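Local structure of phosphatidylglycerol lysyltransferase C-terminal domain-containing protein (Bacteroides thetaiotaomicron, 2HQY) at residues Thr19-Arg25 against Pro225-Thr230; Gln61-Pro67 against His89-Gly95. The protein is of unknown function but binds coenzyme A and probably has an acyltransferase-like fold related to the C-terminal domain of phosphatidylglycerol lysyltransferases. All blocks are in the same frame, centred on the assembly; numbering follows the deposited sequence. Where two conformers were deposited one is given.

Contact 1 of 2, residues Thr19-Arg25 against Pro225-Thr230; sequences TMKSDRR and PINHET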
ATOM      1  N   THR A  19      11.104   8.278  17.828  1.00 18.37           N
ATOM      2  CA  THR A  19      12.335   8.143  17.046  1.00 17.46           C
ATOM      3  C   THR A  19      13.291   9.328  17.267  1.00 17.34           C
ATOM      4  O   THR A  19      14.506   9.136  17.296  1.00 18.03           O
ATOM      5  CB  THR A  19      12.059   7.979  15.512  1.00 18.18           C
ATOM      6  OG1 THR A  19      11.243   9.065  15.078  1.00 17.51           O
ATOM      7  CG2 THR A  19      11.352   6.645  15.203  1.00 17.30           C
ATOM      8  N   MET A  20      12.773  10.549  17.430  1.00 16.91           N
ATOM      9  CA  MET A  20      13.692  11.686  17.444  1.00 17.69           C
ATOM     10  C   MET A  20      14.629  11.594  18.652  1.00 18.21           C
ATOM     11  O   MET A  20      15.820  11.840  18.520  1.00 17.65           O
ATOM     12  CB  MET A  20      12.982  13.051  17.356  1.00 18.07           C
ATOM     13  CG  MET A  20      12.378  13.326  15.949  1.00 17.58           C
ATOM     14  SD  MET A  20      13.546  13.459  14.569  1.00 11.93           S
ATOM     15  CE  MET A  20      14.362  14.989  14.923  1.00 20.84           C
ATOM     16  N   LYS A  21      14.096  11.180  19.799  1.00 20.02           N
ATOM     17  CA  LYS A  21      14.893  11.119  21.025  1.00 21.04           C
ATOM     18  C   LYS A  21      15.789   9.888  21.092  1.00 21.66           C
ATOM     19  O   LYS A  21      16.623   9.782  21.999  1.00 22.00           O
ATOM     20  CB  LYS A  21      13.993  11.179  22.266  1.00 21.38           C
ATOM     21  CG  LYS A  21      13.151   9.951  22.495  1.00 21.62           C
ATOM     22  CD  LYS A  21      12.447  10.030  23.852  1.00 28.70           C
ATOM     23  CE  LYS A  21      11.324   8.990  23.967  1.00 30.50           C
ATOM     24  NZ  LYS A  21      11.767   7.580  24.286  1.00 31.21           N
ATOM     25  N   SER A  22      15.595   8.950  20.167  1.00 21.19           N
ATOM     26  CA  SER A  22      16.310   7.668  20.193  1.00 21.29           C
ATOM     27  C   SER A  22      17.721   7.831  19.651  1.00 21.52           C
ATOM     28  O   SER A  22      18.040   8.845  19.030  1.00 21.63           O
ATOM     29  CB  SER A  22      15.560   6.609  19.381  1.00 21.37           C
ATOM     30  OG  SER A  22      15.788   6.780  17.987  1.00 23.08           O
ATOM     31  N   ASP A  23      18.566   6.831  19.867  1.00 21.63           N
ATOM     32  CA  ASP A  23      19.883   6.875  19.240  1.00 23.22           C
ATOM     33  C   ASP A  23      19.962   6.004  17.984  1.00 22.65           C
ATOM     34  O   ASP A  23      21.033   5.656  17.514  1.00 23.12           O
ATOM     35  CB  ASP A  23      20.999   6.614  20.281  1.00 24.56           C
ATOM     36  CG  ASP A  23      21.345   7.894  21.089  1.00 28.29           C
ATOM     37  OD1 ASP A  23      21.446   9.029  20.513  1.00 29.89           O
ATOM     38  OD2 ASP A  23      21.508   7.768  22.320  1.00 34.55           O
ATOM     39  N   ARG A  24      18.797   5.711  17.414  1.00 21.48           N
ATOM     40  CA  ARG A  24      18.711   4.918  16.188  1.00 21.33           C
ATOM     41  C   ARG A  24      18.907   5.788  14.954  1.00 20.09           C
ATOM     42  O   ARG A  24      18.215   6.774  14.785  1.00 19.70           O
ATOM     43  CB  ARG A  24      17.348   4.226  16.146  1.00 22.55           C
ATOM     44  CG  ARG A  24      17.068   3.465  17.437  1.00 25.24           C
ATOM     45  CD  ARG A  24      17.678   2.081  17.404  1.00 29.22           C
ATOM     46  NE  ARG A  24      16.836   1.250  16.566  1.00 32.21           N
ATOM     47  CZ  ARG A  24      15.820   0.511  17.006  1.00 31.38           C
ATOM     48  NH1 ARG A  24      15.104  -0.170  16.125  1.00 30.39           N
ATOM     49  NH2 ARG A  24      15.529   0.442  18.313  1.00 29.75           N
ATOM     50  N   ARG A  25      19.848   5.408  14.093  1.00 18.99           N
ATOM     51  CA  ARG A  25      20.174   6.214  12.923  1.00 18.41           C
ATOM     52  C   ARG A  25      19.762   5.571  11.595  1.00 18.65           C
ATOM     53  O   ARG A  25      19.995   6.131  10.523  1.00 18.22           O
ATOM     54  CB  ARG A  25      21.661   6.549  12.928  1.00 19.02           C
ATOM     55  CG  ARG A  25      22.074   7.304  14.173  1.00 19.60           C
ATOM     56  CD  ARG A  25      23.508   7.767  14.081  1.00 21.25           C
ATOM     57  NE  ARG A  25      24.458   6.658  14.023  1.00 22.16           N
ATOM     58  CZ  ARG A  25      25.766   6.803  13.789  1.00 24.76           C
ATOM     59  NH1 ARG A  25      26.285   8.007  13.565  1.00 23.95           N
ATOM     60  NH2 ARG A  25      26.560   5.739  13.760  1.00 23.74           N
ATOM     61  N   PRO A 225      14.549  14.391   8.900  1.00 12.86           N
ATOM     62  CA  PRO A 225      15.267  13.826  10.053  1.00 12.91           C
ATOM     63  C   PRO A 225      14.891  12.361  10.329  1.00 14.19           C
ATOM     64  O   PRO A 225      13.731  11.952  10.112  1.00 14.99           O
ATOM     65  CB  PRO A 225      14.806  14.732  11.221  1.00 12.81           C
ATOM     66  CG  PRO A 225      14.488  16.036  10.529  1.00 13.49           C
ATOM     67  CD  PRO A 225      13.763  15.572   9.286  1.00 13.26           C
ATOM     68  N   ILE A 226      15.881  11.586  10.789  1.00 14.23           N
ATOM     69  CA  ILE A 226      15.677  10.216  11.285  1.00 13.79           C
ATOM     70  C   ILE A 226      15.672  10.248  12.815  1.00 13.62           C
ATOM     71  O   ILE A 226      14.804   9.662  13.462  1.00 14.12           O
ATOM     72  CB  ILE A 226      16.775   9.254  10.789  1.00 13.93           C
ATOM     73  CG1 ILE A 226      16.629   9.017   9.277  1.00 13.32           C
ATOM     74  CG2 ILE A 226      16.695   7.878  11.545  1.00 13.16           C
ATOM     75  CD1 ILE A 226      18.000   8.623   8.598  1.00 12.99           C
ATOM     76  N   ASN A 227      16.663  10.918  13.387  1.00 14.01           N
ATOM     77  CA  ASN A 227      16.622  11.197  14.822  1.00 14.70           C
ATOM     78  C   ASN A 227      17.166  12.597  15.075  1.00 15.43           C
ATOM     79  O   ASN A 227      17.420  13.351  14.120  1.00 14.69           O
ATOM     80  CB  ASN A 227      17.304  10.090  15.665  1.00 14.82           C
ATOM     81  CG  ASN A 227      18.839  10.186  15.688  1.00 15.64           C
ATOM     82  OD1 ASN A 227      19.451  10.956  14.947  1.00 15.05           O
ATOM     83  ND2 ASN A 227      19.455   9.444  16.605  1.00 19.82           N
ATOM     84  N   HIS A 228      17.344  12.953  16.338  1.00 16.37           N
ATOM     85  CA  HIS A 228      17.730  14.305  16.722  1.00 17.11           C
ATOM     86  C   HIS A 228      19.027  14.806  16.086  1.00 16.86           C
ATOM     87  O   HIS A 228      19.188  15.965  15.914  1.00 18.63           O
ATOM     88  CB  HIS A 228      17.779  14.441  18.225  1.00 17.43           C
ATOM     89  CG  HIS A 228      18.889  13.678  18.842  1.00 18.62           C
ATOM     90  ND1 HIS A 228      18.777  12.362  19.185  1.00 20.93           N
ATOM     91  CD2 HIS A 228      20.145  14.032  19.139  1.00 18.89           C
ATOM     92  CE1 HIS A 228      19.915  11.931  19.668  1.00 21.19           C
ATOM     93  NE2 HIS A 228      20.760  12.931  19.657  1.00 20.18           N
ATOM     94  N   GLU A 229      19.926  13.909  15.732  1.00 16.57           N
ATOM     95  CA  GLU A 229      21.201  14.250  15.116  1.00 17.05           C
ATOM     96  C   GLU A 229      21.527  13.619  13.739  1.00 16.19           C
ATOM     97  O   GLU A 229      22.639  13.674  13.290  1.00 15.43           O
ATOM     98  CB  GLU A 229      22.360  13.960  16.066  1.00 16.84           C
ATOM     99  CG  GLU A 229      22.487  12.534  16.445  1.00 16.12           C
ATOM    100  CD  GLU A 229      23.666  12.232  17.343  1.00 20.03           C
ATOM    101  OE1 GLU A 229      24.314  13.151  17.788  1.00 24.88           O
ATOM    102  OE2 GLU A 229      23.933  11.084  17.591  1.00 22.23           O
ATOM    103  N   THR A 230      20.530  13.033  13.103  1.00 14.93           N
ATOM    104  CA  THR A 230      20.719  12.329  11.831  1.00 14.67           C
ATOM    105  C   THR A 230      19.610  12.734  10.864  1.00 13.68           C
ATOM    106  O   THR A 230      18.428  12.622  11.181  1.00 13.78           O
ATOM    107  CB  THR A 230      20.717  10.781  12.000  1.00 14.67           C
ATOM    108  OG1 THR A 230      21.564  10.407  13.106  1.00 15.93           O
ATOM    109  CG2 THR A 230      21.165  10.073  10.716  1.00 15.03           C
TER
HETATM  110  O   HOH W   1      12.239   9.190  12.660  1.00 19.54           O
HETATM  111  O   HOH W   2      22.168   9.141  17.272  1.00 32.46           O
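N227 and H228 dock on loop 19-25 from the tight end of a beta hairpin, where a type I turn and a classic bulge link strands 216-227 and 230-238. The pairing illustrates how a turn can satisfy the carbonyls of a facing loop. H228 grips M20 O twice. Its backbone N lies 2.9 Å from that oxygen, on a lone pair, and its ND1 reaches it at 3.1 Å, in the plane of the imidazole. Both bonds are possible because CG stands between the backbone N and the carbonyl carbon (chi1 69°), with the ring turned to set ND1 beside the residue's own N. ND2 of N227 donates to S22 O at 2.9 Å, tilted 30° from the carbonyl plane, and to a water that donates to E229 OE2 and, weakly, to D23 OD1, which probably eases the approach of the two carboxylates. Its OD1 stays within the hairpin, taking E229 N in an Asx turn and T230 OG1 from the opposite face, so the amide's rotation is fixed. S22 OG donates to T19 O and receives R24 N in an ST turn. The bent M20 side chain lays CE against P225 CB at 3.7 Å; R25 CG and CD lie against T230 OG1, its guanidinium in a cation-pi contact with Y263. A second water accepts from T19 OG1 at 2.6 Å and donates to I226 O at 2.7 Å.

Contact 2 of 2, residues Gln61-Pro67 against His89-Gly95; sequences QLAYMMP and HNFCMLG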
ATOM      1  N   GLN A  61       7.830 -13.288   4.219  1.00 25.54           N
ATOM      2  CA  GLN A  61       8.556 -13.101   5.462  1.00 24.73           C
ATOM      3  C   GLN A  61       7.821 -12.108   6.377  1.00 23.28           C
ATOM      4  O   GLN A  61       7.672 -10.924   6.015  1.00 23.93           O
ATOM      5  CB  GLN A  61       9.974 -12.579   5.153  1.00 25.75           C
ATOM      6  CG  GLN A  61      10.833 -12.222   6.398  1.00 29.02           C
ATOM      7  CD  GLN A  61      11.298 -13.458   7.196  1.00 34.01           C
ATOM      8  OE1 GLN A  61      10.892 -13.663   8.351  1.00 36.67           O
ATOM      9  NE2 GLN A  61      12.145 -14.284   6.580  1.00 34.22           N
ATOM     10  N   LEU A  62       7.345 -12.577   7.530  1.00 20.60           N
ATOM     11  CA  LEU A  62       6.817 -11.666   8.561  1.00 18.90           C
ATOM     12  C   LEU A  62       8.020 -11.139   9.313  1.00 18.28           C
ATOM     13  O   LEU A  62       8.893 -11.933   9.713  1.00 16.35           O
ATOM     14  CB  LEU A  62       5.907 -12.409   9.552  1.00 19.12           C
ATOM     15  CG  LEU A  62       5.451 -11.619  10.801  1.00 19.21           C
ATOM     16  CD1 LEU A  62       4.561 -10.426  10.434  1.00 18.18           C
ATOM     17  CD2 LEU A  62       4.733 -12.538  11.758  1.00 19.69           C
ATOM     18  N   ALA A  63       8.073  -9.823   9.545  1.00 17.65           N
ATOM     19  CA  ALA A  63       9.194  -9.291  10.321  1.00 18.23           C
ATOM     20  C   ALA A  63       8.760  -8.135  11.202  1.00 17.97           C
ATOM     21  O   ALA A  63       7.777  -7.455  10.899  1.00 17.96           O
ATOM     22  CB  ALA A  63      10.317  -8.850   9.408  1.00 19.01           C
ATOM     23  N   TYR A  64       9.490  -7.946  12.301  1.00 16.05           N
ATOM     24  CA  TYR A  64       9.257  -6.828  13.232  1.00 17.10           C
ATOM     25  C   TYR A  64      10.533  -6.002  13.267  1.00 17.98           C
ATOM     26  O   TYR A  64      11.602  -6.504  12.953  1.00 19.28           O
ATOM     27  CB  TYR A  64       8.926  -7.374  14.643  1.00 16.24           C
ATOM     28  CG  TYR A  64       7.677  -8.252  14.642  1.00 16.37           C
ATOM     29  CD1 TYR A  64       6.417  -7.727  14.979  1.00 15.39           C
ATOM     30  CD2 TYR A  64       7.748  -9.606  14.277  1.00 17.02           C
ATOM     31  CE1 TYR A  64       5.256  -8.542  14.978  1.00 15.48           C
ATOM     32  CE2 TYR A  64       6.590 -10.426  14.279  1.00 15.56           C
ATOM     33  CZ  TYR A  64       5.361  -9.866  14.623  1.00 15.74           C
ATOM     34  OH  TYR A  64       4.251 -10.686  14.613  1.00 17.08           O
ATOM     35  N   MET A  65      10.435  -4.719  13.604  1.00 19.18           N
ATOM     36  CA  MET A  65      11.637  -3.928  13.801  1.00 19.74           C
ATOM     37  C   MET A  65      12.104  -4.118  15.255  1.00 20.21           C
ATOM     38  O   MET A  65      11.321  -4.519  16.105  1.00 20.11           O
ATOM     39  CB  MET A  65      11.311  -2.454  13.484  1.00 19.42           C
ATOM     40  CG  MET A  65      12.498  -1.478  13.546  1.00 23.49           C
ATOM     41  SD  MET A  65      13.554  -1.510  12.051  1.00 26.63           S
ATOM     42  CE  MET A  65      12.465  -0.759  10.862  1.00 27.23           C
ATOM     43  N   MET A  66      13.391  -3.883  15.537  1.00 19.82           N
ATOM     44  CA  MET A  66      13.846  -3.794  16.913  1.00 21.19           C
ATOM     45  C   MET A  66      13.008  -2.685  17.588  1.00 20.41           C
ATOM     46  O   MET A  66      12.909  -1.583  17.039  1.00 20.91           O
ATOM     47  CB  MET A  66      15.359  -3.476  16.954  1.00 21.67           C
ATOM     48  CG  MET A  66      15.990  -3.394  18.368  1.00 22.89           C
ATOM     49  SD  MET A  66      16.121  -4.947  19.326  1.00 21.77           S
ATOM     50  CE  MET A  66      17.028  -4.361  20.786  1.00 23.70           C
ATOM     51  N   PRO A  67      12.356  -2.989  18.733  1.00 20.39           N
ATOM     52  CA  PRO A  67      11.555  -1.991  19.450  1.00 20.08           C
ATOM     53  C   PRO A  67      12.328  -0.714  19.752  1.00 19.82           C
ATOM     54  O   PRO A  67      13.503  -0.764  20.136  1.00 19.83           O
ATOM     55  CB  PRO A  67      11.181  -2.708  20.740  1.00 20.21           C
ATOM     56  CG  PRO A  67      11.139  -4.185  20.326  1.00 20.00           C
ATOM     57  CD  PRO A  67      12.313  -4.305  19.413  1.00 20.68           C
ATOM     58  N   HIS A  89       4.161 -17.826  12.211  1.00 22.19           N
ATOM     59  CA  HIS A  89       5.472 -17.583  11.625  1.00 21.83           C
ATOM     60  C   HIS A  89       6.504 -17.535  12.745  1.00 21.31           C
ATOM     61  O   HIS A  89       6.178 -17.170  13.895  1.00 21.01           O
ATOM     62  CB  HIS A  89       5.487 -16.263  10.828  1.00 22.12           C
ATOM     63  CG  HIS A  89       4.841 -16.360   9.483  1.00 24.00           C
ATOM     64  ND1 HIS A  89       5.561 -16.328   8.307  1.00 27.13           N
ATOM     65  CD2 HIS A  89       3.542 -16.483   9.125  1.00 23.29           C
ATOM     66  CE1 HIS A  89       4.733 -16.443   7.283  1.00 25.99           C
ATOM     67  NE2 HIS A  89       3.504 -16.553   7.754  1.00 26.77           N
ATOM     68  N   ASN A  90       7.737 -17.921  12.433  0.50 21.03           N
ATOM     69  CA  ASN A  90       8.812 -17.713  13.382  0.50 20.70           C
ATOM     70  C   ASN A  90       8.946 -16.210  13.639  0.50 20.61           C
ATOM     71  O   ASN A  90       8.501 -15.388  12.827  0.50 20.22           O
ATOM     72  CB  ASN A  90      10.132 -18.300  12.875  0.50 20.94           C
ATOM     73  CG  ASN A  90      11.190 -18.370  13.964  0.50 20.64           C
ATOM     74  OD1 ASN A  90      10.881 -18.656  15.121  0.50 21.52           O
ATOM     75  ND2 ASN A  90      12.439 -18.096  13.603  0.50 19.94           N
ATOM     76  N   PHE A  91       9.518 -15.860  14.783  1.00 20.15           N
ATOM     77  CA  PHE A  91       9.773 -14.455  15.099  1.00 19.89           C
ATOM     78  C   PHE A  91      11.142 -14.044  14.542  1.00 19.93           C
ATOM     79  O   PHE A  91      12.175 -14.673  14.856  1.00 18.85           O
ATOM     80  CB  PHE A  91       9.700 -14.210  16.611  1.00 19.59           C
ATOM     81  CG  PHE A  91      10.028 -12.801  17.016  1.00 18.25           C
ATOM     82  CD1 PHE A  91       9.159 -11.750  16.712  1.00 19.57           C
ATOM     83  CD2 PHE A  91      11.206 -12.517  17.710  1.00 18.10           C
ATOM     84  CE1 PHE A  91       9.466 -10.436  17.095  1.00 20.79           C
ATOM     85  CE2 PHE A  91      11.530 -11.214  18.110  1.00 19.41           C
ATOM     86  CZ  PHE A  91      10.660 -10.157  17.811  1.00 19.24           C
ATOM     87  N   CYS A  92      11.135 -12.998  13.712  1.00 18.97           N
ATOM     88  CA  CYS A  92      12.350 -12.417  13.151  1.00 19.02           C
ATOM     89  C   CYS A  92      12.242 -10.913  13.256  1.00 19.28           C
ATOM     90  O   CYS A  92      11.174 -10.330  12.946  1.00 18.14           O
ATOM     91  CB  CYS A  92      12.531 -12.794  11.680  1.00 20.77           C
ATOM     92  SG  CYS A  92      12.921 -14.534  11.402  1.00 26.32           S
ATOM     93  N   MET A  93      13.346 -10.299  13.672  1.00 19.11           N
ATOM     94  CA  MET A  93      13.444  -8.840  13.781  1.00 20.48           C
ATOM     95  C   MET A  93      14.457  -8.323  12.806  1.00 22.65           C
ATOM     96  O   MET A  93      15.479  -8.988  12.550  1.00 23.32           O
ATOM     97  CB  MET A  93      13.903  -8.416  15.177  1.00 20.72           C
ATOM     98  CG  MET A  93      12.828  -8.126  16.165  1.00 21.59           C
ATOM     99  SD  MET A  93      13.534  -7.638  17.770  1.00 16.44           S
ATOM    100  CE  MET A  93      14.709  -8.938  18.126  1.00 23.82           C
ATOM    101  N   LEU A  94      14.172  -7.125  12.282  1.00 24.36           N
ATOM    102  CA  LEU A  94      15.042  -6.408  11.341  1.00 26.45           C
ATOM    103  C   LEU A  94      15.643  -5.152  11.980  1.00 27.51           C
ATOM    104  O   LEU A  94      15.202  -4.714  13.065  1.00 28.48           O
ATOM    105  CB  LEU A  94      14.260  -6.022  10.100  1.00 26.57           C
ATOM    106  CG  LEU A  94      13.685  -7.131   9.238  1.00 27.52           C
ATOM    107  CD1 LEU A  94      12.951  -6.519   8.055  1.00 30.75           C
ATOM    108  CD2 LEU A  94      14.753  -8.101   8.750  1.00 30.01           C
ATOM    109  N   GLY A  95      16.685  -4.609  11.330  1.00 28.81           N
ATOM    110  CA  GLY A  95      17.307  -3.326  11.727  1.00 28.93           C
ATOM    111  C   GLY A  95      18.020  -3.375  13.056  1.00 30.27           C
ATOM    112  O   GLY A  95      18.200  -2.349  13.739  1.00 30.68           O
TER
HETATM  113  O   HOH W   3       8.536 -12.694  12.486  1.00 24.28           O
HETATM  114  O   HOH W   4       8.143 -15.459   8.078  1.00 40.08           O
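Strands 61-65 and 92-95 run parallel, Y64 bridging M93 and M65 bridging L94, but their axes are strongly twisted, crossing at -54° with a closest approach of 4.4 Å. Y64 straddles M93 in the usual parallel manner: its N donates to C92 O at 3.0 Å and its O receives L94 N at 2.7 Å, while M66 N continues the series to L94 O. Toward the start of both strands the backbones splay apart, and a water takes over, donating to L62 O and N90 O and accepting from C92 N.

The Y64 ring meets F91 obliquely, CD2 to CE1 at 3.4 Å, with centroids 5.3 Å apart and planes inclined by 38°. F91 reaches it because its CG is anti to the backbone N (chi1 177°). Both side chains also touch L80 of helix 73-87, and the phenol OH bonds to D83 of that helix. With an alanine here, D83 would probably lose the Y64 hydroxyl as a partner and a gap would be likely to open beside the F91 ring. Further along, M93 SD packs against M66 SD at 4.0 Å and P67 CD at 3.9 Å. On the face that carries M65 and L94, A63 CB rests on L94 CD1 at 3.8 Å. At the other end L62 lies obliquely against H89, whose ND1 shares a water with L62 N and whose NE2 bonds to Q166 of the second subunit.

C92 is tied by a disulfide to C294 on the neighbouring strand 286-295. The whole is the parallel pairing of a beta-alpha-beta unit, in which helix 73-87 connects the two strands and covers the Y64-F91 pair.

How the contacts relate
Although their centres are 21 Å apart, the two contacts touch through one side chain. R24 of contact 1 reaches the end of the 61-67 segment of contact 2, where NH1 probably bonds to M66 O at 2.8 Å and NH2 to P67 O at 3.0 Å; NH1 also packs on M65 CG, 3.9 Å away. The loop that receives the hairpin is thereby also tied, through R24, to strand 61-69 of the beta-alpha-beta unit. In sequence, both segments of contact 2 fall between the two that form contact 1. Neither contact lies at the coenzyme A pocket, but strand 230-238, which begins in contact 1, ends at A238, one of the pocket residues.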